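Local coordinates for long form salivary protein D7L1 (Aedes aegypti, PDB 3DXL) that binds and sequesters host biogenic amines and leukotrienes during mosquito blood feeding, using separate pockets in its two odorant-binding-protein-like domains, at residues E155-K160 against D191-G196; R198-D203 against E242-Y247; A46-G51 against A108-Y113; D19-G24 against F276-N281. One frame throughout, in Å; residues are numbered along the deposited sequence.

Contact 1: residues E155-K160 against D191-G196; sequences EFCENK and DCVMKG
Cys157 and Cys192 tie two neighbouring helices together through a disulfide. Leaving the backbone of Cys157, CB first meets Val193, whose CG2 lies 3.7 Å from Cys157 CB. The chain then turns so that SG lies anti to the carbonyl carbon (chi1 -65°), and the bond to Cys192 closes with the SG atoms of Cys157 and Cys192 2.1 Å apart and a torsion of -83° about S-S, close to the quarter turn preferred by an unstrained disulfide. The partner sulfur does a second job: Cys192 SG rests 3.7 Å from Phe156 CE2, a sulfur-aromatic contact made obliquely to the ring. The axes of segments 155-160 and 191-196 run nearly antiparallel, at 160° and 9.1 Å apart, in the all-helical PBP/GOBP domain, where such cross-links staple helix to helix. This one borders the amine site: Glu158, a noradrenaline-binding residue in the next position, is salt-bridged to Arg176, and Cys157 also touches His189, another binding residue. On the flank of helix 184-196, Lys195 NZ reaches back one turn to Asp191, using the syn lone pair of Asp191 OD2 at 2.9 Å.

Contact 2: residues R198-D203 against E242-Y247; sequences RYITKD and EKSWHY
Two torsions place Ile200 against Ser244 and Tyr247: with chi1 at -59°, CG1 stands anti to the carbonyl carbon, and a further bend of -73° about CB-CG1 swings CD1 toward the helix. CG1 thereby lands 3.4 Å from Ser244 OG, while Ile200 CB and CG2 both lie 3.6 Å from the same oxygen, so the branch point of the isoleucine packs around a single hydroxyl. That hydroxyl is not left to carbon atoms alone, for Ser244 OG is hydrogen-bonded to Asp191 on helix 184-196. Farther out, Ile200 CD1 approaches Tyr247 CD2 to 3.9 Å, the two side chains crossing at about a right angle and the methyl coming obliquely to the ring. The arrangement docks the loop between helices 184-196 and 208-217 onto the first turn of helix 243-253, within the C-terminal PBP/GOBP domain that binds biogenic amines. Tyr247 OH is hydrogen-bonded to Glu236 in its turn, and Lys243 NZ, in one of the two conformers of that side chain, reaches the backbone oxygen of Asn204. His246 CD2 lies over the centre of one Tyr247 ring face, 4.0 Å above its plane, and Met194 of helix 184-196 touches both Ile200 and Ser244.

Contact 3: residues A46-G51 against A108-Y113; sequences ATQCFG and AVFKAY
Phe110 lays its ring against one turn of helix 45-58, overlapping Thr47 and Gln48, with Gly51 at its edge. With CG anti to the backbone N (chi1 -174°), the ring is thrown out from helix 106-119 toward its neighbour. Its outer end meets Thr47, whose CG2 methyl is 3.8 Å from Phe110 CZ. One side, at CD1, faces backbone: Thr47 O lies 3.7 Å from Phe110 CD1 and Gln48 CA 3.8 Å from that same atom, both approaching obliquely. Gly51 comes near the ring plane, with its CA 4.1 Å from Phe110 CD1; having no side chain, it lets the aromatic edge settle close to the helix backbone. Nearer the root of the phenylalanine, Gln48 CB sits 3.9 Å from Phe110 CB, and the glutamine CG continues past the ring carbons CG and CD2. The two side chains cross at about a right angle, with the Gln48 amide and the ring planes 35° apart, and the amide end is occupied elsewhere, Gln48 NE2 bonding to Val42 O. Thr47 OG1 likewise turns from the ring to Pro41 O, so that the threonine side chain meets Phe110 through its methyl. The axes of segments 46-51 and 108-113 pass 8.3 Å apart at 79°, a steep crossing in the N-terminal PBP/GOBP domain, the half of the protein that binds lipids. A disulfide from Cys49 to Cys106 links these same two helices, Val109 and Tyr113 pack on Leu55 farther along helix 45-58, helix 27-34 packs on Thr47 as well, and helix 6-20 on Phe50 and Cys49.

Contact 4: residues D19-G24 against F276-N281; sequences DNLEDG and FNLPKN. Unlike the reference sequence in segment 276-281: Asn281 (reference Lys).
Leu21 meets Leu278 where the end of helix 6-20, in the N-terminal PBP/GOBP domain, is joined by the loop that follows helix 257-271 of the C-terminal half. The packed part is apolar and buried. Leu21 CD1 presses on the loop backbone, 3.6 Å from Leu278 O, and its neighbour is the Leu278 methyl CD2, 4.2 Å from Leu21 CD1, the side chains crossing at about a right angle. Leu21 also packs on Leu31 and Trp34 of helix 27-34, and Leu278 on Met17, so the pair belongs to a wider hydrophobic patch; Arg27 ties the loop further, bonding through NE to Leu278 O and through NH1 to Glu22 O. The outer side is looser and exposed, made by Asp23 and Lys280, and crystal packing may influence the lysine's position. Bent by a chi2 of 62° about CB-CG, Lys280 curls its ammonium back to the other segment. Opposite charges are near but not joined, Asp23 OD1 lying 5.1 Å from Lys280 NZ, which would probably offer a mild electrostatic attraction. The ammonium comes instead beside the main chain, with Lys280 NZ 2.9 Å from Asp23 O, at an angle too poor for a hydrogen bond.

In the fold
Contacts 1 and 2 form one unit in the C-terminal domain, their centres 12 Å apart: Met194 O probably accepts a hydrogen bond from Ile200 N at 3.2 Å, and Lys195 packs on Thr201. Contact 1 borders the amine site; contact 2 is one layer farther out, the Ser244 side chain about 9 Å from that of His189. Contacts 3 and 4 are neighbours in turn, 18 Å between centres, touching through Asn20 against Cys49 and Phe50. The side chain of leukotriene-binding Trp37 is about 10 Å from Gly51 and about 12 Å from the Leu278 side chain. The centres of contacts 1 and 3 are 33 Å apart, on opposite sides of the chain's centre; amines and lipids bind independently in the C-terminal and N-terminal pockets.

Contact 1: residues E155-K160 against D191-G196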
loop_
_atom_site.group_PDB
_atom_site.type_symbol
_atom_site.label_atom_id
_atom_site.label_comp_id
_atom_site.label_asym_id
_atom_site.label_seq_id
_atom_site.Cartn_x
_atom_site.Cartn_y
_atom_site.Cartn_z
ATOM N N GLU A 155 -7.033 10.344 -7.381
ATOM C CA GLU A 155 -8.425 10.691 -7.652
ATOM C C GLU A 155 -9.333 10.419 -6.470
ATOM O O GLU A 155 -10.236 11.202 -6.194
ATOM C CB GLU A 155 -8.923 9.997 -8.905
ATOM C CG GLU A 155 -8.241 10.534 -10.129
ATOM C CD GLU A 155 -8.768 9.956 -11.412
ATOM O OE1 GLU A 155 -9.768 9.201 -11.387
ATOM O OE2 GLU A 155 -8.172 10.276 -12.460
ATOM N N PHE A 156 -9.108 9.307 -5.768
ATOM C CA PHE A 156 -9.860 9.027 -4.546
ATOM C C PHE A 156 -9.769 10.209 -3.572
ATOM O O PHE A 156 -10.790 10.672 -3.060
ATOM C CB PHE A 156 -9.368 7.722 -3.895
ATOM C CG PHE A 156 -9.688 7.621 -2.419
ATOM C CD1 PHE A 156 -10.999 7.434 -1.977
ATOM C CD2 PHE A 156 -8.680 7.754 -1.475
ATOM C CE1 PHE A 156 -11.280 7.393 -0.616
ATOM C CE2 PHE A 156 -8.960 7.694 -0.110
ATOM C CZ PHE A 156 -10.262 7.517 0.315
ATOM N N CYS A 157 -8.552 10.692 -3.323
ATOM C CA CYS A 157 -8.355 11.802 -2.399
ATOM C C CYS A 157 -8.972 13.091 -2.947
ATOM O O CYS A 157 -9.684 13.811 -2.226
ATOM C CB CYS A 157 -6.872 12.007 -2.114
ATOM S SG CYS A 157 -6.094 10.620 -1.248
ATOM N N GLU A 158 -8.711 13.371 -4.222
ATOM C CA GLU A 158 -9.261 14.568 -4.868
ATOM C C GLU A 158 -10.777 14.608 -4.722
ATOM O O GLU A 158 -11.352 15.665 -4.444
ATOM C CB GLU A 158 -8.942 14.555 -6.349
ATOM C CG GLU A 158 -7.509 14.843 -6.688
ATOM C CD GLU A 158 -7.253 14.766 -8.176
ATOM O OE1 GLU A 158 -8.081 14.198 -8.910
ATOM O OE2 GLU A 158 -6.216 15.284 -8.623
ATOM N N ASN A 159 -11.430 13.462 -4.923
ATOM C CA ASN A 159 -12.887 13.429 -4.888
ATOM C C ASN A 159 -13.438 13.632 -3.484
ATOM O O ASN A 159 -14.534 14.168 -3.323
ATOM C CB ASN A 159 -13.408 12.134 -5.501
ATOM C CG ASN A 159 -13.142 12.037 -6.988
ATOM O OD1 ASN A 159 -12.770 13.023 -7.640
ATOM N ND2 ASN A 159 -13.348 10.854 -7.545
ATOM N N LYS A 160 -12.674 13.233 -2.476
ATOM C CA LYS A 160 -13.052 13.431 -1.093
ATOM C C LYS A 160 -12.945 14.899 -0.683
ATOM O O LYS A 160 -13.829 15.435 -0.016
ATOM C CB LYS A 160 -12.156 12.554 -0.218
ATOM C CG LYS A 160 -12.429 12.570 1.254
ATOM C CD LYS A 160 -11.608 11.490 1.940
ATOM C CE LYS A 160 -11.751 11.570 3.444
ATOM N NZ LYS A 160 -10.824 10.613 4.097
ATOM N N ASP A 191 -2.164 14.754 3.084
ATOM C CA ASP A 191 -2.040 13.618 4.004
ATOM C C ASP A 191 -2.686 12.354 3.415
ATOM O O ASP A 191 -2.104 11.261 3.473
ATOM C CB ASP A 191 -2.635 13.975 5.373
ATOM C CG ASP A 191 -2.303 12.947 6.437
ATOM O OD1 ASP A 191 -1.103 12.674 6.663
ATOM O OD2 ASP A 191 -3.248 12.414 7.033
ATOM N N CYS A 192 -3.875 12.502 2.842
ATOM C CA CYS A 192 -4.565 11.387 2.175
ATOM C C CYS A 192 -3.690 10.773 1.088
ATOM O O CYS A 192 -3.536 9.547 1.023
ATOM C CB CYS A 192 -5.899 11.873 1.594
ATOM S SG CYS A 192 -6.896 10.652 0.681
ATOM N N VAL A 193 -3.087 11.617 0.254
ATOM C CA VAL A 193 -2.285 11.124 -0.867
ATOM C C VAL A 193 -0.978 10.485 -0.383
ATOM O O VAL A 193 -0.646 9.366 -0.782
ATOM C CB VAL A 193 -1.990 12.239 -1.891
ATOM C CG1 VAL A 193 -1.051 11.741 -2.972
ATOM C CG2 VAL A 193 -3.285 12.750 -2.508
ATOM N N MET A 194 -0.246 11.195 0.472
ATOM C CA MET A 194 1.055 10.712 0.948
ATOM C C MET A 194 0.946 9.408 1.740
ATOM O O MET A 194 1.821 8.550 1.649
ATOM C CB MET A 194 1.760 11.786 1.781
ATOM C CG MET A 194 2.114 13.042 1.001
ATOM S SD MET A 194 3.530 12.872 -0.112
ATOM C CE MET A 194 4.905 13.013 1.047
ATOM N N LYS A 195 -0.127 9.261 2.513
ATOM C CA LYS A 195 -0.354 7.999 3.213
ATOM C C LYS A 195 -0.824 6.918 2.244
ATOM O O LYS A 195 -0.455 5.751 2.377
ATOM C CB LYS A 195 -1.332 8.183 4.373
ATOM C CG LYS A 195 -0.677 8.891 5.533
ATOM C CD LYS A 195 -1.644 9.163 6.655
ATOM C CE LYS A 195 -0.933 9.766 7.847
ATOM N NZ LYS A 195 -1.886 10.461 8.743
ATOM N N GLY A 196 -1.614 7.303 1.248
ATOM C CA GLY A 196 -2.130 6.348 0.275
ATOM C C GLY A 196 -1.077 5.722 -0.610
ATOM O O GLY A 196 -1.244 4.604 -1.090
#

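Contact 2: residues R198-D203 against E242-Y247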
loop_
_atom_site.group_PDB
_atom_site.type_symbol
_atom_site.label_atom_id
_atom_site.label_comp_id
_atom_site.label_asym_id
_atom_site.label_seq_id
_atom_site.Cartn_x
_atom_site.Cartn_y
_atom_site.Cartn_z
ATOM N N ARG A 198 2.027 5.565 0.643
ATOM C CA ARG A 198 2.905 4.989 1.669
ATOM C C ARG A 198 4.229 5.736 1.856
ATOM O O ARG A 198 5.178 5.211 2.422
ATOM C CB ARG A 198 3.118 3.478 1.425
ATOM C CG ARG A 198 2.013 2.578 1.999
ATOM C CD ARG A 198 0.689 2.671 1.241
ATOM N NE ARG A 198 -0.298 1.727 1.767
ATOM C CZ ARG A 198 -1.535 1.580 1.313
ATOM N NH1 ARG A 198 -1.992 2.320 0.309
ATOM N NH2 ARG A 198 -2.341 0.685 1.875
ATOM N N TYR A 199 4.286 6.985 1.389
ATOM C CA TYR A 199 5.440 7.846 1.689
ATOM C C TYR A 199 5.438 8.240 3.162
ATOM O O TYR A 199 6.494 8.507 3.726
ATOM C CB TYR A 199 5.437 9.116 0.843
ATOM C CG TYR A 199 5.776 8.942 -0.610
ATOM C CD1 TYR A 199 5.867 7.688 -1.203
ATOM C CD2 TYR A 199 5.966 10.064 -1.409
ATOM C CE1 TYR A 199 6.155 7.561 -2.540
ATOM C CE2 TYR A 199 6.247 9.951 -2.736
ATOM C CZ TYR A 199 6.344 8.708 -3.311
ATOM O OH TYR A 199 6.605 8.596 -4.646
ATOM N N ILE A 200 4.241 8.275 3.754
ATOM C CA ILE A 200 4.040 8.548 5.172
ATOM C C ILE A 200 3.263 7.374 5.750
ATOM O O ILE A 200 2.292 6.914 5.151
ATOM C CB ILE A 200 3.243 9.869 5.392
ATOM C CG1 ILE A 200 3.982 11.069 4.772
ATOM C CG2 ILE A 200 2.928 10.108 6.871
ATOM C CD1 ILE A 200 5.237 11.530 5.510
ATOM N N THR A 201 3.720 6.877 6.897
ATOM C CA THR A 201 3.079 5.737 7.577
ATOM C C THR A 201 1.816 6.156 8.336
ATOM O O THR A 201 1.526 7.339 8.489
ATOM C CB THR A 201 4.056 5.080 8.585
ATOM O OG1 THR A 201 4.303 5.986 9.659
ATOM C CG2 THR A 201 5.367 4.700 7.911
ATOM N N LYS A 202 1.090 5.163 8.860
ATOM C CA LYS A 202 -0.088 5.410 9.709
ATOM C C LYS A 202 0.185 6.299 10.939
ATOM O O LYS A 202 -0.701 7.033 11.385
ATOM C CB LYS A 202 -0.733 4.083 10.140
ATOM C CG LYS A 202 0.095 3.263 11.131
ATOM C CD LYS A 202 -0.672 2.057 11.665
ATOM C CE LYS A 202 0.073 1.395 12.814
ATOM N NZ LYS A 202 -0.648 0.204 13.353
ATOM N N ASP A 203 1.405 6.222 11.472
ATOM C CA ASP A 203 1.823 7.034 12.618
ATOM C C ASP A 203 2.559 8.303 12.199
ATOM O O ASP A 203 3.388 8.831 12.947
ATOM C CB ASP A 203 2.691 6.204 13.568
ATOM C CG ASP A 203 1.958 5.006 14.135
ATOM O OD1 ASP A 203 0.879 5.190 14.745
ATOM O OD2 ASP A 203 2.469 3.879 13.976
ATOM N N GLU A 242 0.557 17.701 10.020
ATOM C CA GLU A 242 1.169 18.519 8.977
ATOM C C GLU A 242 2.386 17.880 8.336
ATOM O O GLU A 242 2.974 18.454 7.410
ATOM C CB GLU A 242 1.536 19.882 9.539
ATOM C CG GLU A 242 0.326 20.753 9.797
ATOM C CD GLU A 242 0.694 22.184 10.112
ATOM O OE1 GLU A 242 1.773 22.419 10.700
ATOM O OE2 GLU A 242 -0.111 23.076 9.785
ATOM N N LYS A 243 2.753 16.690 8.809
ATOM C CA LYS A 243 3.976 16.062 8.336
ATOM C C LYS A 243 3.907 15.665 6.860
ATOM O O LYS A 243 4.868 15.915 6.130
ATOM C CB LYS A 243 4.407 14.912 9.255
ATOM C CG LYS A 243 4.887 15.411 10.625
ATOM C CD LYS A 243 5.100 14.294 11.633
ATOM C CE LYS A 243 6.438 13.630 11.442
ATOM N NZ LYS A 243 6.569 12.408 12.271
ATOM N N SER A 244 2.784 15.086 6.417
ATOM C CA SER A 244 2.615 14.733 4.995
ATOM C C SER A 244 2.810 15.954 4.102
ATOM O O SER A 244 3.592 15.932 3.147
ATOM C CB SER A 244 1.233 14.139 4.727
ATOM O OG SER A 244 1.133 12.821 5.239
ATOM N N TRP A 245 2.097 17.024 4.434
ATOM C CA TRP A 245 2.185 18.265 3.672
ATOM C C TRP A 245 3.604 18.839 3.701
ATOM O O TRP A 245 4.120 19.285 2.673
ATOM C CB TRP A 245 1.169 19.261 4.221
ATOM C CG TRP A 245 1.239 20.625 3.590
ATOM C CD1 TRP A 245 0.651 21.021 2.418
ATOM C CD2 TRP A 245 1.926 21.774 4.107
ATOM N NE1 TRP A 245 0.932 22.354 2.178
ATOM C CE2 TRP A 245 1.721 22.834 3.188
ATOM C CE3 TRP A 245 2.706 22.013 5.246
ATOM C CZ2 TRP A 245 2.247 24.119 3.389
ATOM C CZ3 TRP A 245 3.242 23.288 5.437
ATOM C CH2 TRP A 245 3.005 24.323 4.513
ATOM N N HIS A 246 4.237 18.815 4.870
ATOM C CA HIS A 246 5.611 19.282 4.986
ATOM C C HIS A 246 6.547 18.599 3.996
ATOM O O HIS A 246 7.331 19.261 3.311
ATOM C CB HIS A 246 6.142 19.089 6.403
ATOM C CG HIS A 246 7.613 19.323 6.525
ATOM N ND1 HIS A 246 8.166 20.586 6.577
ATOM C CD2 HIS A 246 8.649 18.453 6.605
ATOM C CE1 HIS A 246 9.479 20.482 6.687
ATOM N NE2 HIS A 246 9.798 19.199 6.700
ATOM N N TYR A 247 6.489 17.267 3.937
ATOM C CA TYR A 247 7.389 16.553 3.054
ATOM C C TYR A 247 7.049 16.773 1.589
ATOM O O TYR A 247 7.952 16.914 0.758
ATOM C CB TYR A 247 7.443 15.066 3.416
ATOM C CG TYR A 247 8.317 14.814 4.623
ATOM C CD1 TYR A 247 9.702 14.879 4.523
ATOM C CD2 TYR A 247 7.759 14.539 5.867
ATOM C CE1 TYR A 247 10.510 14.663 5.624
ATOM C CE2 TYR A 247 8.570 14.313 6.983
ATOM C CZ TYR A 247 9.934 14.382 6.845
ATOM O OH TYR A 247 10.743 14.161 7.931
#

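Contact 3: residues A46-G51 against A108-Y113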
loop_
_atom_site.group_PDB
_atom_site.type_symbol
_atom_site.label_atom_id
_atom_site.label_comp_id
_atom_site.label_asym_id
_atom_site.label_seq_id
_atom_site.Cartn_x
_atom_site.Cartn_y
_atom_site.Cartn_z
ATOM N N ALA A 46 10.790 -18.143 -4.174
ATOM C CA ALA A 46 9.894 -17.034 -4.489
ATOM C C ALA A 46 8.609 -17.112 -3.651
ATOM O O ALA A 46 8.189 -16.124 -3.057
ATOM C CB ALA A 46 9.580 -17.021 -5.962
ATOM N N THR A 47 8.018 -18.302 -3.563
ATOM C CA THR A 47 6.809 -18.493 -2.771
ATOM C C THR A 47 7.083 -18.233 -1.301
ATOM O O THR A 47 6.287 -17.604 -0.597
ATOM C CB THR A 47 6.285 -19.919 -2.939
ATOM O OG1 THR A 47 6.083 -20.176 -4.328
ATOM C CG2 THR A 47 4.974 -20.116 -2.186
ATOM N N GLN A 48 8.223 -18.724 -0.839
ATOM C CA GLN A 48 8.587 -18.576 0.559
ATOM C C GLN A 48 8.743 -17.109 0.947
ATOM O O GLN A 48 8.235 -16.672 1.979
ATOM C CB GLN A 48 9.855 -19.366 0.860
ATOM C CG GLN A 48 9.648 -20.862 0.676
ATOM C CD GLN A 48 10.932 -21.640 0.515
ATOM O OE1 GLN A 48 12.029 -21.129 0.741
ATOM N NE2 GLN A 48 10.795 -22.903 0.120
ATOM N N CYS A 49 9.428 -16.337 0.106
ATOM C CA CYS A 49 9.622 -14.924 0.412
ATOM C C CYS A 49 8.355 -14.109 0.221
ATOM O O CYS A 49 8.130 -13.151 0.955
ATOM C CB CYS A 49 10.780 -14.331 -0.387
ATOM S SG CYS A 49 12.401 -14.868 0.218
ATOM N N PHE A 50 7.525 -14.491 -0.749
ATOM C CA PHE A 50 6.194 -13.890 -0.883
ATOM C C PHE A 50 5.402 -14.066 0.420
ATOM O O PHE A 50 4.833 -13.115 0.958
ATOM C CB PHE A 50 5.418 -14.517 -2.048
ATOM C CG PHE A 50 3.941 -14.211 -2.027
ATOM C CD1 PHE A 50 3.480 -12.907 -2.200
ATOM C CD2 PHE A 50 2.998 -15.225 -1.828
ATOM C CE1 PHE A 50 2.120 -12.617 -2.154
ATOM C CE2 PHE A 50 1.634 -14.940 -1.801
ATOM C CZ PHE A 50 1.196 -13.631 -1.960
ATOM N N GLY A 51 5.356 -15.297 0.925
ATOM C CA GLY A 51 4.616 -15.587 2.148
ATOM C C GLY A 51 5.161 -14.810 3.329
ATOM O O GLY A 51 4.403 -14.221 4.088
ATOM N N ALA A 108 12.153 -20.463 6.695
ATOM C CA ALA A 108 11.726 -20.838 8.041
ATOM C C ALA A 108 10.343 -20.283 8.383
ATOM O O ALA A 108 9.484 -21.005 8.907
ATOM C CB ALA A 108 12.759 -20.405 9.071
ATOM N N VAL A 109 10.126 -19.005 8.076
ATOM C CA VAL A 109 8.845 -18.361 8.319
ATOM C C VAL A 109 7.746 -19.052 7.519
ATOM O O VAL A 109 6.683 -19.389 8.063
ATOM C CB VAL A 109 8.901 -16.849 7.988
ATOM C CG1 VAL A 109 7.518 -16.211 8.084
ATOM C CG2 VAL A 109 9.878 -16.147 8.922
ATOM N N PHE A 110 8.007 -19.281 6.234
ATOM C CA PHE A 110 7.018 -19.919 5.380
ATOM C C PHE A 110 6.675 -21.328 5.862
ATOM O O PHE A 110 5.502 -21.684 5.945
ATOM C CB PHE A 110 7.474 -19.959 3.923
ATOM C CG PHE A 110 6.425 -20.469 3.004
ATOM C CD1 PHE A 110 5.502 -19.602 2.431
ATOM C CD2 PHE A 110 6.317 -21.832 2.744
ATOM C CE1 PHE A 110 4.509 -20.078 1.595
ATOM C CE2 PHE A 110 5.326 -22.322 1.916
ATOM C CZ PHE A 110 4.420 -21.446 1.333
ATOM N N LYS A 111 7.701 -22.122 6.161
ATOM C CA LYS A 111 7.491 -23.508 6.568
ATOM C C LYS A 111 6.653 -23.583 7.848
ATOM O O LYS A 111 5.772 -24.431 7.963
ATOM C CB LYS A 111 8.840 -24.210 6.731
ATOM C CG LYS A 111 8.754 -25.659 7.191
ATOM C CD LYS A 111 10.131 -26.311 7.207
ATOM C CE LYS A 111 10.097 -27.692 7.862
ATOM N NZ LYS A 111 9.839 -27.619 9.329
ATOM N N ALA A 112 6.921 -22.685 8.793
ATOM C CA ALA A 112 6.197 -22.664 10.066
ATOM C C ALA A 112 4.730 -22.295 9.892
ATOM O O ALA A 112 3.851 -22.900 10.515
ATOM C CB ALA A 112 6.860 -21.715 11.043
ATOM N N TYR A 113 4.466 -21.301 9.046
ATOM C CA TYR A 113 3.109 -20.818 8.858
ATOM C C TYR A 113 2.254 -21.671 7.916
ATOM O O TYR A 113 1.039 -21.693 8.050
ATOM C CB TYR A 113 3.104 -19.339 8.405
ATOM C CG TYR A 113 1.710 -18.754 8.352
ATOM C CD1 TYR A 113 1.062 -18.333 9.517
ATOM C CD2 TYR A 113 1.028 -18.641 7.143
ATOM C CE1 TYR A 113 -0.223 -17.820 9.479
ATOM C CE2 TYR A 113 -0.259 -18.133 7.096
ATOM C CZ TYR A 113 -0.881 -17.721 8.269
ATOM O OH TYR A 113 -2.162 -17.226 8.219
#

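Contact 4: residues D19-G24 against F276-N281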
loop_
_atom_site.group_PDB
_atom_site.type_symbol
_atom_site.label_atom_id
_atom_site.label_comp_id
_atom_site.label_asym_id
_atom_site.label_seq_id
_atom_site.Cartn_x
_atom_site.Cartn_y
_atom_site.Cartn_z
ATOM N N ASP A 19 7.183 -7.805 -5.555
ATOM C CA ASP A 19 8.552 -7.969 -5.089
ATOM C C ASP A 19 9.092 -9.401 -5.158
ATOM O O ASP A 19 10.307 -9.604 -5.070
ATOM C CB ASP A 19 8.683 -7.439 -3.664
ATOM C CG ASP A 19 8.670 -5.925 -3.599
ATOM O OD1 ASP A 19 8.829 -5.261 -4.649
ATOM O OD2 ASP A 19 8.508 -5.407 -2.482
ATOM N N ASN A 20 8.206 -10.391 -5.287
ATOM C CA ASN A 20 8.624 -11.784 -5.135
ATOM C C ASN A 20 8.320 -12.723 -6.286
ATOM O O ASN A 20 8.902 -13.805 -6.360
ATOM C CB ASN A 20 8.114 -12.342 -3.807
ATOM C CG ASN A 20 8.770 -11.674 -2.630
ATOM O OD1 ASN A 20 9.948 -11.912 -2.347
ATOM N ND2 ASN A 20 8.033 -10.804 -1.954
ATOM N N LEU A 21 7.426 -12.346 -7.191
ATOM C CA LEU A 21 7.190 -13.185 -8.360
ATOM C C LEU A 21 8.491 -13.376 -9.126
ATOM O O LEU A 21 9.289 -12.450 -9.242
ATOM C CB LEU A 21 6.165 -12.539 -9.291
ATOM C CG LEU A 21 4.694 -12.655 -8.906
ATOM C CD1 LEU A 21 3.868 -11.711 -9.754
ATOM C CD2 LEU A 21 4.201 -14.081 -9.074
ATOM N N GLU A 22 8.708 -14.570 -9.667
ATOM C CA GLU A 22 9.849 -14.804 -10.537
ATOM C C GLU A 22 9.665 -14.039 -11.837
ATOM O O GLU A 22 8.548 -13.654 -12.192
ATOM C CB GLU A 22 10.009 -16.299 -10.815
ATOM C CG GLU A 22 10.486 -17.081 -9.608
ATOM C CD GLU A 22 10.851 -18.511 -9.926
ATOM O OE1 GLU A 22 10.636 -18.968 -11.066
ATOM O OE2 GLU A 22 11.363 -19.177 -9.011
ATOM N N ASP A 23 10.776 -13.845 -12.542
ATOM C CA ASP A 23 10.809 -13.072 -13.774
ATOM C C ASP A 23 10.892 -13.942 -15.018
ATOM O O ASP A 23 11.166 -13.431 -16.109
ATOM C CB ASP A 23 12.018 -12.131 -13.764
ATOM C CG ASP A 23 11.859 -10.989 -12.797
ATOM O OD1 ASP A 23 10.795 -10.334 -12.837
ATOM O OD2 ASP A 23 12.786 -10.740 -12.003
ATOM N N GLY A 24 10.688 -15.245 -14.861
ATOM C CA GLY A 24 10.744 -16.161 -15.993
ATOM C C GLY A 24 9.434 -16.866 -16.292
ATOM O O GLY A 24 8.342 -16.335 -16.046
ATOM N N PHE A 276 -0.536 -3.610 -11.397
ATOM C CA PHE A 276 0.142 -3.007 -12.565
ATOM C C PHE A 276 1.293 -3.839 -13.143
ATOM O O PHE A 276 1.365 -4.059 -14.355
ATOM C CB PHE A 276 0.653 -1.619 -12.169
ATOM C CG PHE A 276 1.224 -0.812 -13.305
ATOM C CD1 PHE A 276 0.403 0.018 -14.056
ATOM C CD2 PHE A 276 2.583 -0.855 -13.597
ATOM C CE1 PHE A 276 0.926 0.788 -15.088
ATOM C CE2 PHE A 276 3.111 -0.087 -14.638
ATOM C CZ PHE A 276 2.277 0.730 -15.378
ATOM N N ASN A 277 2.200 -4.276 -12.272
ATOM C CA ASN A 277 3.416 -4.969 -12.692
ATOM C C ASN A 277 3.371 -6.483 -12.569
ATOM O O ASN A 277 4.391 -7.142 -12.800
ATOM C CB ASN A 277 4.615 -4.432 -11.906
ATOM C CG ASN A 277 5.191 -3.164 -12.509
ATOM O OD1 ASN A 277 5.284 -3.041 -13.725
ATOM N ND2 ASN A 277 5.616 -2.232 -11.657
ATOM N N LEU A 278 2.217 -7.043 -12.212
ATOM C CA LEU A 278 2.192 -8.463 -11.857
ATOM C C LEU A 278 2.265 -9.437 -13.040
ATOM O O LEU A 278 3.105 -10.335 -13.029
ATOM C CB LEU A 278 1.061 -8.802 -10.878
ATOM C CG LEU A 278 1.048 -7.985 -9.583
ATOM C CD1 LEU A 278 0.038 -8.566 -8.607
ATOM C CD2 LEU A 278 2.414 -7.900 -8.945
ATOM N N PRO A 279 1.406 -9.277 -14.072
ATOM C CA PRO A 279 1.570 -10.190 -15.216
ATOM C C PRO A 279 2.992 -10.159 -15.805
ATOM O O PRO A 279 3.516 -11.198 -16.207
ATOM C CB PRO A 279 0.533 -9.679 -16.221
ATOM C CG PRO A 279 -0.514 -9.036 -15.367
ATOM C CD PRO A 279 0.277 -8.351 -14.284
ATOM N N LYS A 280 3.601 -8.975 -15.839
ATOM C CA LYS A 280 4.995 -8.808 -16.240
ATOM C C LYS A 280 5.416 -7.405 -15.861
ATOM O O LYS A 280 4.629 -6.462 -15.990
ATOM C CB LYS A 280 5.178 -9.015 -17.754
ATOM C CG LYS A 280 6.635 -9.107 -18.235
ATOM C CD LYS A 280 7.362 -10.307 -17.616
ATOM C CE LYS A 280 8.740 -10.521 -18.234
ATOM N NZ LYS A 280 9.487 -11.642 -17.576
ATOM N N ASN A 281 6.639 -7.274 -15.361
ATOM C CA ASN A 281 7.220 -5.966 -15.108
ATOM C C ASN A 281 7.048 -5.093 -16.352
ATOM O O ASN A 281 7.450 -5.483 -17.452
ATOM C CB ASN A 281 8.693 -6.117 -14.721
ATOM C CG ASN A 281 9.486 -4.842 -14.913
ATOM O OD1 ASN A 281 10.032 -4.588 -15.992
ATOM N ND2 ASN A 281 9.571 -4.038 -13.862
#